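Local coordinates for protein MEM-A1 (Soil metagenome, PDB 6E0S) that probably hydrolyses beta-lactam antibiotics as a zinc-dependent, subclass B3 metallo-beta-lactamase from a soil metagenome, at residues Cys230-Ser235 with Ala257-Gln262; Thr224-Asp229 with Ala263-Ala268. All coordinates share one frame; numbering follows the deposited sequence.

Contact 1 (Cys230-Ser235 with Ala257-Gln262)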
ATOM      1  N   CYS A 230       3.539  15.362   2.164  1.00 20.52           N
ATOM      2  CA  CYS A 230       4.343  14.195   1.779  1.00 20.18           C
ATOM      3  C   CYS A 230       5.833  14.447   2.019  1.00 21.65           C
ATOM      4  O   CYS A 230       6.556  14.841   1.099  1.00 25.26           O
ATOM      5  CB  CYS A 230       4.060  13.866   0.322  1.00 21.01           C
ATOM      6  SG  CYS A 230       4.968  12.483  -0.369  1.00 20.58           S
ATOM      7  N   ASP A 231       6.295  14.203   3.248  1.00 17.63           N
ATOM      8  CA  ASP A 231       7.729  14.275   3.488  1.00 18.60           C
ATOM      9  C   ASP A 231       8.438  13.004   3.043  1.00 18.39           C
ATOM     10  O   ASP A 231       9.506  13.075   2.420  1.00 17.11           O
ATOM     11  CB  ASP A 231       8.012  14.518   4.962  1.00 18.75           C
ATOM     12  CG  ASP A 231       7.710  15.942   5.380  1.00 19.91           C
ATOM     13  OD1 ASP A 231       8.052  16.859   4.607  1.00 21.16           O
ATOM     14  OD2 ASP A 231       7.087  16.125   6.441  1.00 19.39           O
ATOM     15  N   ILE A 232       7.886  11.834   3.369  1.00 17.07           N
ATOM     16  CA  ILE A 232       8.507  10.559   3.025  1.00 18.34           C
ATOM     17  C   ILE A 232       7.463   9.683   2.350  1.00 18.80           C
ATOM     18  O   ILE A 232       6.439   9.347   2.960  1.00 19.48           O
ATOM     19  CB  ILE A 232       9.082   9.847   4.259  1.00 17.86           C
ATOM     20  CG1 ILE A 232      10.200  10.702   4.897  1.00 17.38           C
ATOM     21  CG2 ILE A 232       9.571   8.422   3.883  1.00 17.20           C
ATOM     22  CD1 ILE A 232      10.758  10.142   6.246  1.00 18.04           C
ATOM     23  N   LEU A 233       7.725   9.298   1.114  1.00 18.34           N
ATOM     24  CA  LEU A 233       6.837   8.436   0.349  1.00 17.73           C
ATOM     25  C   LEU A 233       7.333   6.997   0.387  1.00 18.06           C
ATOM     26  O   LEU A 233       8.520   6.748   0.161  1.00 20.70           O
ATOM     27  CB  LEU A 233       6.771   8.918  -1.112  1.00 17.58           C
ATOM     28  CG  LEU A 233       6.223   7.892  -2.102  1.00 17.95           C
ATOM     29  CD1 LEU A 233       4.739   7.673  -1.854  1.00 18.61           C
ATOM     30  CD2 LEU A 233       6.453   8.326  -3.579  1.00 18.90           C
ATOM     31  N   ILE A 234       6.423   6.054   0.635  1.00 16.84           N
ATOM     32  CA  ILE A 234       6.679   4.626   0.430  1.00 16.28           C
ATOM     33  C   ILE A 234       5.530   4.102  -0.411  1.00 17.18           C
ATOM     34  O   ILE A 234       4.390   4.116   0.036  1.00 17.66           O
ATOM     35  CB  ILE A 234       6.770   3.859   1.750  1.00 17.51           C
ATOM     36  CG1 ILE A 234       7.909   4.416   2.594  1.00 20.44           C
ATOM     37  CG2 ILE A 234       6.968   2.358   1.468  1.00 16.80           C
ATOM     38  CD1 ILE A 234       7.870   3.937   4.048  1.00 23.43           C
ATOM     39  N   SER A 235       5.806   3.678  -1.639  1.00 18.59           N
ATOM     40  CA  SER A 235       4.711   3.241  -2.498  1.00 18.16           C
ATOM     41  C   SER A 235       4.631   1.718  -2.480  1.00 17.30           C
ATOM     42  O   SER A 235       5.607   1.038  -2.171  1.00 17.93           O
ATOM     43  CB  SER A 235       4.900   3.743  -3.931  1.00 20.36           C
ATOM     44  OG  SER A 235       6.185   3.376  -4.385  1.00 20.67           O
ATOM     45  N   ALA A 257      17.680  10.960   4.247  1.00 20.69           N
ATOM     46  CA  ALA A 257      17.738  10.392   2.902  1.00 21.55           C
ATOM     47  C   ALA A 257      16.349  10.119   2.352  1.00 19.67           C
ATOM     48  O   ALA A 257      16.138  10.172   1.137  1.00 18.77           O
ATOM     49  CB  ALA A 257      18.550   9.103   2.903  1.00 20.59           C
ATOM     50  N   PHE A 258      15.392   9.817   3.228  1.00 19.10           N
ATOM     51  CA  PHE A 258      14.057   9.446   2.782  1.00 18.65           C
ATOM     52  C   PHE A 258      13.180  10.641   2.492  1.00 19.21           C
ATOM     53  O   PHE A 258      12.132  10.468   1.857  1.00 19.18           O
ATOM     54  CB  PHE A 258      13.379   8.548   3.830  1.00 18.95           C
ATOM     55  CG  PHE A 258      14.092   7.250   4.027  1.00 19.92           C
ATOM     56  CD1 PHE A 258      14.016   6.263   3.061  1.00 21.31           C
ATOM     57  CD2 PHE A 258      14.847   7.016   5.160  1.00 20.13           C
ATOM     58  CE1 PHE A 258      14.685   5.050   3.237  1.00 20.01           C
ATOM     59  CE2 PHE A 258      15.517   5.821   5.335  1.00 20.99           C
ATOM     60  CZ  PHE A 258      15.443   4.840   4.360  1.00 19.46           C
ATOM     61  N   ILE A 259      13.575  11.839   2.941  1.00 20.50           N
ATOM     62  CA  ILE A 259      12.720  13.017   2.842  1.00 20.36           C
ATOM     63  C   ILE A 259      12.839  13.646   1.465  1.00 19.55           C
ATOM     64  O   ILE A 259      13.942  13.958   1.000  1.00 21.02           O
ATOM     65  CB  ILE A 259      13.070  14.042   3.935  1.00 20.58           C
ATOM     66  CG1 ILE A 259      12.728  13.432   5.306  1.00 22.02           C
ATOM     67  CG2 ILE A 259      12.324  15.367   3.669  1.00 21.60           C
ATOM     68  CD1 ILE A 259      13.050  14.321   6.505  1.00 23.60           C
ATOM     69  N   ASP A 260      11.692  13.864   0.822  1.00 22.89           N
ATOM     70  CA  ASP A 260      11.646  14.568  -0.460  1.00 24.22           C
ATOM     71  C   ASP A 260      10.205  15.035  -0.641  1.00 21.82           C
ATOM     72  O   ASP A 260       9.337  14.231  -1.001  1.00 20.48           O
ATOM     73  CB  ASP A 260      12.073  13.676  -1.612  1.00 27.26           C
ATOM     74  CG  ASP A 260      12.087  14.421  -2.945  1.00 30.55           C
ATOM     75  OD1 ASP A 260      12.772  13.948  -3.865  1.00 33.52           O
ATOM     76  OD2 ASP A 260      11.434  15.485  -3.065  1.00 30.49           O
ATOM     77  N   ARG A 261       9.972  16.331  -0.439  1.00 22.18           N
ATOM     78  CA  ARG A 261       8.593  16.798  -0.441  1.00 24.08           C
ATOM     79  C   ARG A 261       7.975  16.850  -1.829  1.00 24.91           C
ATOM     80  O   ARG A 261       6.772  17.130  -1.936  1.00 25.42           O
ATOM     81  CB  ARG A 261       8.510  18.164   0.254  1.00 25.61           C
ATOM     82  CG  ARG A 261       8.612  18.042   1.794  1.00 26.94           C
ATOM     83  CD  ARG A 261       8.202  19.334   2.537  1.00 31.37           C
ATOM     84  NE  ARG A 261       6.837  19.761   2.231  1.00 34.49           N
ATOM     85  CZ  ARG A 261       5.740  19.251   2.800  1.00 36.14           C
ATOM     86  NH1 ARG A 261       5.823  18.288   3.719  1.00 33.63           N
ATOM     87  NH2 ARG A 261       4.551  19.711   2.455  1.00 38.96           N
ATOM     88  N   GLN A 262       8.730  16.564  -2.887  1.00 22.69           N
ATOM     89  CA  GLN A 262       8.137  16.411  -4.215  1.00 23.80           C
ATOM     90  C   GLN A 262       7.873  14.953  -4.584  1.00 22.43           C
ATOM     91  O   GLN A 262       7.373  14.695  -5.688  1.00 21.31           O
ATOM     92  CB  GLN A 262       9.016  17.056  -5.287  1.00 28.11           C
ATOM     93  CG  GLN A 262       9.330  18.540  -5.035  1.00 33.41           C
ATOM     94  CD  GLN A 262       8.081  19.406  -4.865  1.00 39.34           C
ATOM     95  OE1 GLN A 262       7.129  19.332  -5.651  1.00 41.44           O
ATOM     96  NE2 GLN A 262       8.081  20.225  -3.820  1.00 43.04           N
TER
HETATM   97  O   HOH W   1       4.807  17.455   0.453  1.00 25.34           O
HETATM   98  O   HOH W   2       9.962  10.968  -0.048  1.00 18.38           O
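The backbone carbonyl of Asp-231 is gripped from the loop 257-262: Asp-260 N donates to Asp-231 O at 2.8 Å, and the alpha hydrogen of Ile-259 is turned to the same oxygen, Ile-259 CA lying 3.2 Å from Asp-231 O. One residue earlier the pattern recurs without an N-H, as Arg-261 CA approaches Cys-230 O to 3.2 Å in a nearly straight CA-H...O contact. The side chains of Asp-231 and Arg-261 run side by side in the same direction and end in a salt bridge, Arg-261 NH1 to Asp-231 OD1 at 2.8 Å. NH1 donates within the guanidinium plane, but OD1 receives it from well above the carboxylate plane, the two planes being turned 64° apart. A bend at chi3 (58°) turns the arginine chain so that NH1 reaches OD1, which also lies close to Arg-261 CG. Asp-229 takes a second salt bridge from NH1, and Asp-231 OD2 accepts from Ala-188 N, so the carboxylate is tied to strand 185-192 as well. Strand 232-235 is an outermost strand of the five-stranded sheet, one of the two sheets of the alpha-beta/beta-alpha sandwich of metallo-beta-lactamases, and the loop 257-262 runs past its start. Here Ile-232 makes the apolar part of the contact: its CG1 meets Ile-259 CG1 at 3.7 Å, while its CG2 rests against Phe-258 CB at 3.8 Å, the phenyl ring leading away toward helix 243-247. Two waters bridge the backbones. One accepts from Cys-230 N, donates to Arg-261 O and sits over a guanidinium face; the other accepts from Leu-233 N and lies 2.9 Å from Phe-258 O. Asp-260 OD2 caps the turn into helix 263-285, accepting from Gln-262 N at 2.9 Å.

Contact 2 (Thr224-Asp229 with Ala263-Ala268)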
ATOM      1  N   THR A 224      -5.424  13.381  -5.659  1.00 20.87           N
ATOM      2  CA  THR A 224      -5.349  13.231  -4.208  1.00 20.17           C
ATOM      3  C   THR A 224      -3.922  12.998  -3.743  1.00 20.26           C
ATOM      4  O   THR A 224      -3.441  13.669  -2.821  1.00 19.04           O
ATOM      5  CB  THR A 224      -6.242  12.088  -3.745  1.00 20.12           C
ATOM      6  OG1 THR A 224      -7.594  12.455  -3.949  1.00 20.90           O
ATOM      7  CG2 THR A 224      -6.029  11.786  -2.237  1.00 20.44           C
ATOM      8  N   VAL A 225      -3.228  12.044  -4.366  1.00 19.83           N
ATOM      9  CA  VAL A 225      -1.873  11.725  -3.929  1.00 19.78           C
ATOM     10  C   VAL A 225      -0.929  12.882  -4.219  1.00 20.47           C
ATOM     11  O   VAL A 225      -0.050  13.208  -3.410  1.00 21.38           O
ATOM     12  CB  VAL A 225      -1.412  10.412  -4.592  1.00 19.29           C
ATOM     13  CG1 VAL A 225       0.077  10.183  -4.341  1.00 20.74           C
ATOM     14  CG2 VAL A 225      -2.232   9.261  -4.027  1.00 17.82           C
ATOM     15  N   ALA A 226      -1.116  13.549  -5.358  1.00 21.03           N
ATOM     16  CA  ALA A 226      -0.288  14.695  -5.686  1.00 21.44           C
ATOM     17  C   ALA A 226      -0.385  15.778  -4.621  1.00 23.12           C
ATOM     18  O   ALA A 226       0.598  16.502  -4.378  1.00 24.19           O
ATOM     19  CB  ALA A 226      -0.705  15.275  -7.048  1.00 22.03           C
ATOM     20  N   ALA A 227      -1.554  15.917  -3.984  1.00 23.36           N
ATOM     21  CA  ALA A 227      -1.777  17.014  -3.040  1.00 24.54           C
ATOM     22  C   ALA A 227      -1.416  16.666  -1.595  1.00 23.59           C
ATOM     23  O   ALA A 227      -1.544  17.525  -0.712  1.00 26.01           O
ATOM     24  CB  ALA A 227      -3.233  17.478  -3.097  1.00 23.83           C
ATOM     25  N   LEU A 228      -0.940  15.464  -1.316  1.00 22.91           N
ATOM     26  CA  LEU A 228      -0.769  15.062   0.073  1.00 22.02           C
ATOM     27  C   LEU A 228       0.416  15.771   0.733  1.00 23.20           C
ATOM     28  O   LEU A 228       1.432  16.062   0.094  1.00 23.35           O
ATOM     29  CB  LEU A 228      -0.549  13.547   0.167  1.00 20.40           C
ATOM     30  CG  LEU A 228      -1.708  12.640  -0.213  1.00 19.52           C
ATOM     31  CD1 LEU A 228      -1.185  11.224  -0.175  1.00 20.28           C
ATOM     32  CD2 LEU A 228      -2.830  12.831   0.801  1.00 18.75           C
ATOM     33  N   ASP A 229       0.276  16.039   2.036  1.00 23.56           N
ATOM     34  CA  ASP A 229       1.425  16.374   2.879  1.00 23.20           C
ATOM     35  C   ASP A 229       2.393  15.198   2.833  1.00 22.06           C
ATOM     36  O   ASP A 229       2.098  14.118   3.362  1.00 22.39           O
ATOM     37  CB  ASP A 229       0.958  16.687   4.311  1.00 24.26           C
ATOM     38  CG  ASP A 229       2.032  17.353   5.171  1.00 25.40           C
ATOM     39  OD1 ASP A 229       3.135  17.683   4.664  1.00 26.17           O
ATOM     40  OD2 ASP A 229       1.754  17.533   6.384  1.00 25.58           O
ATOM     41  N   ALA A 263       8.138  14.004  -3.682  1.00 21.29           N
ATOM     42  CA  ALA A 263       8.041  12.587  -4.061  1.00 21.24           C
ATOM     43  C   ALA A 263       6.611  12.177  -4.450  1.00 21.73           C
ATOM     44  O   ALA A 263       6.417  11.449  -5.432  1.00 21.56           O
ATOM     45  CB  ALA A 263       8.566  11.690  -2.930  1.00 19.40           C
ATOM     46  N   CYS A 264       5.599  12.582  -3.670  1.00 21.09           N
ATOM     47  CA  CYS A 264       4.227  12.191  -4.011  1.00 21.40           C
ATOM     48  C   CYS A 264       3.762  12.854  -5.310  1.00 22.73           C
ATOM     49  O   CYS A 264       3.060  12.232  -6.120  1.00 21.46           O
ATOM     50  CB  CYS A 264       3.260  12.538  -2.871  1.00 20.66           C
ATOM     51  SG  CYS A 264       3.436  11.537  -1.398  1.00 21.08           S
ATOM     52  N   ARG A 265       4.135  14.113  -5.530  1.00 22.75           N
ATOM     53  CA  ARG A 265       3.732  14.760  -6.772  1.00 24.49           C
ATOM     54  C   ARG A 265       4.403  14.099  -7.970  1.00 22.02           C
ATOM     55  O   ARG A 265       3.766  13.892  -9.011  1.00 21.64           O
ATOM     56  CB  ARG A 265       4.049  16.261  -6.699  1.00 30.57           C
ATOM     57  CG  ARG A 265       3.761  17.034  -7.972  1.00 37.70           C
ATOM     58  CD  ARG A 265       3.838  18.569  -7.739  1.00 45.25           C
ATOM     59  NE  ARG A 265       3.700  18.938  -6.320  1.00 49.82           N
ATOM     60  CZ  ARG A 265       2.543  19.189  -5.699  1.00 52.75           C
ATOM     61  NH1 ARG A 265       1.386  19.121  -6.356  1.00 53.97           N
ATOM     62  NH2 ARG A 265       2.543  19.513  -4.407  1.00 53.05           N
ATOM     63  N   GLN A 266       5.677  13.712  -7.836  1.00 20.84           N
ATOM     64  CA  GLN A 266       6.340  13.024  -8.948  1.00 22.49           C
ATOM     65  C   GLN A 266       5.706  11.664  -9.225  1.00 21.49           C
ATOM     66  O   GLN A 266       5.559  11.257 -10.391  1.00 21.02           O
ATOM     67  CB  GLN A 266       7.839  12.875  -8.658  1.00 24.78           C
ATOM     68  CG  GLN A 266       8.574  14.213  -8.751  1.00 28.24           C
ATOM     69  CD  GLN A 266       9.923  14.210  -8.070  1.00 31.40           C
ATOM     70  OE1 GLN A 266      10.311  13.234  -7.433  1.00 32.10           O
ATOM     71  NE2 GLN A 266      10.626  15.327  -8.163  1.00 33.77           N
ATOM     72  N   TYR A 267       5.387  10.933  -8.165  1.00 22.14           N
ATOM     73  CA  TYR A 267       4.724   9.636  -8.294  1.00 21.96           C
ATOM     74  C   TYR A 267       3.365   9.790  -8.969  1.00 21.72           C
ATOM     75  O   TYR A 267       2.973   8.979  -9.823  1.00 21.38           O
ATOM     76  CB  TYR A 267       4.570   9.049  -6.887  1.00 19.11           C
ATOM     77  CG  TYR A 267       3.860   7.737  -6.753  1.00 19.22           C
ATOM     78  CD1 TYR A 267       2.524   7.688  -6.338  1.00 19.67           C
ATOM     79  CD2 TYR A 267       4.527   6.540  -6.999  1.00 20.12           C
ATOM     80  CE1 TYR A 267       1.866   6.487  -6.159  1.00 19.28           C
ATOM     81  CE2 TYR A 267       3.873   5.325  -6.841  1.00 21.68           C
ATOM     82  CZ  TYR A 267       2.543   5.303  -6.434  1.00 20.97           C
ATOM     83  OH  TYR A 267       1.890   4.096  -6.253  1.00 20.92           O
ATOM     84  N   ALA A 268       2.624  10.824  -8.584  1.00 17.99           N
ATOM     85  CA  ALA A 268       1.318  11.047  -9.186  1.00 23.77           C
ATOM     86  C   ALA A 268       1.454  11.459 -10.642  1.00 23.84           C
ATOM     87  O   ALA A 268       0.698  10.979 -11.490  1.00 23.67           O
ATOM     88  CB  ALA A 268       0.525  12.087  -8.392  1.00 24.33           C
TER
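Ala-226, in helix 214-226, brings its CA within 4.2 Å of Arg-265 CA in the first turns of helix 263-285, a close backbone approach consistent with the small side chains of Ala-226 and Ala-268. The methyls of these two alanines meet directly, CB to CB at 3.7 Å, and the Ala-268 methyl is equally near Ala-226 N. Val-225 fills the neighbouring position: its CG1, anti to the backbone N (chi1 170°), reaches the edge of the Tyr-267 ring at CD1, 4.0 Å away, and lies 4.2 Å from Cys-264 CB. The tyrosine hydroxyl is hydrogen-bonded to Asp-193 O, which anchors the far end of the ring. Cys-264 CB also packs on Val-225 O at 3.4 Å, an oxygen that already accepts from Leu-228 N. At the exposed Arg-265, the guanidinium lays one face over Ala-226 O, NH1 lying 3.4 Å from it at an angle too poor for a hydrogen bond. The side chain of Tyr-267 is about 9 Å from a bound zinc ion, which places this end of the helix-helix packing toward the metal site of the metallo-beta-lactamase fold.

Contact 1 is partly buried and largely polar, joining an outermost strand to a loop by a backbone hydrogen bond, a salt bridge and waters; contact 2 is more buried and apolar, setting helix 214-226 against the start of helix 263-285, with its arginine on the outside. Both use consecutive pieces of the same chain: helix 214-226 leads into strand 232-235, and the loop 257-262 into helix 263-285, so contact 1 is nested inside the loop closed by contact 2. The Cys-230 to Cys-264 disulfide ties them covalently, Arg-261 of contact 1 pairs with Asp-229 of contact 2, and Ser-235 CB packs on Tyr-267 CE2 at 3.5 Å.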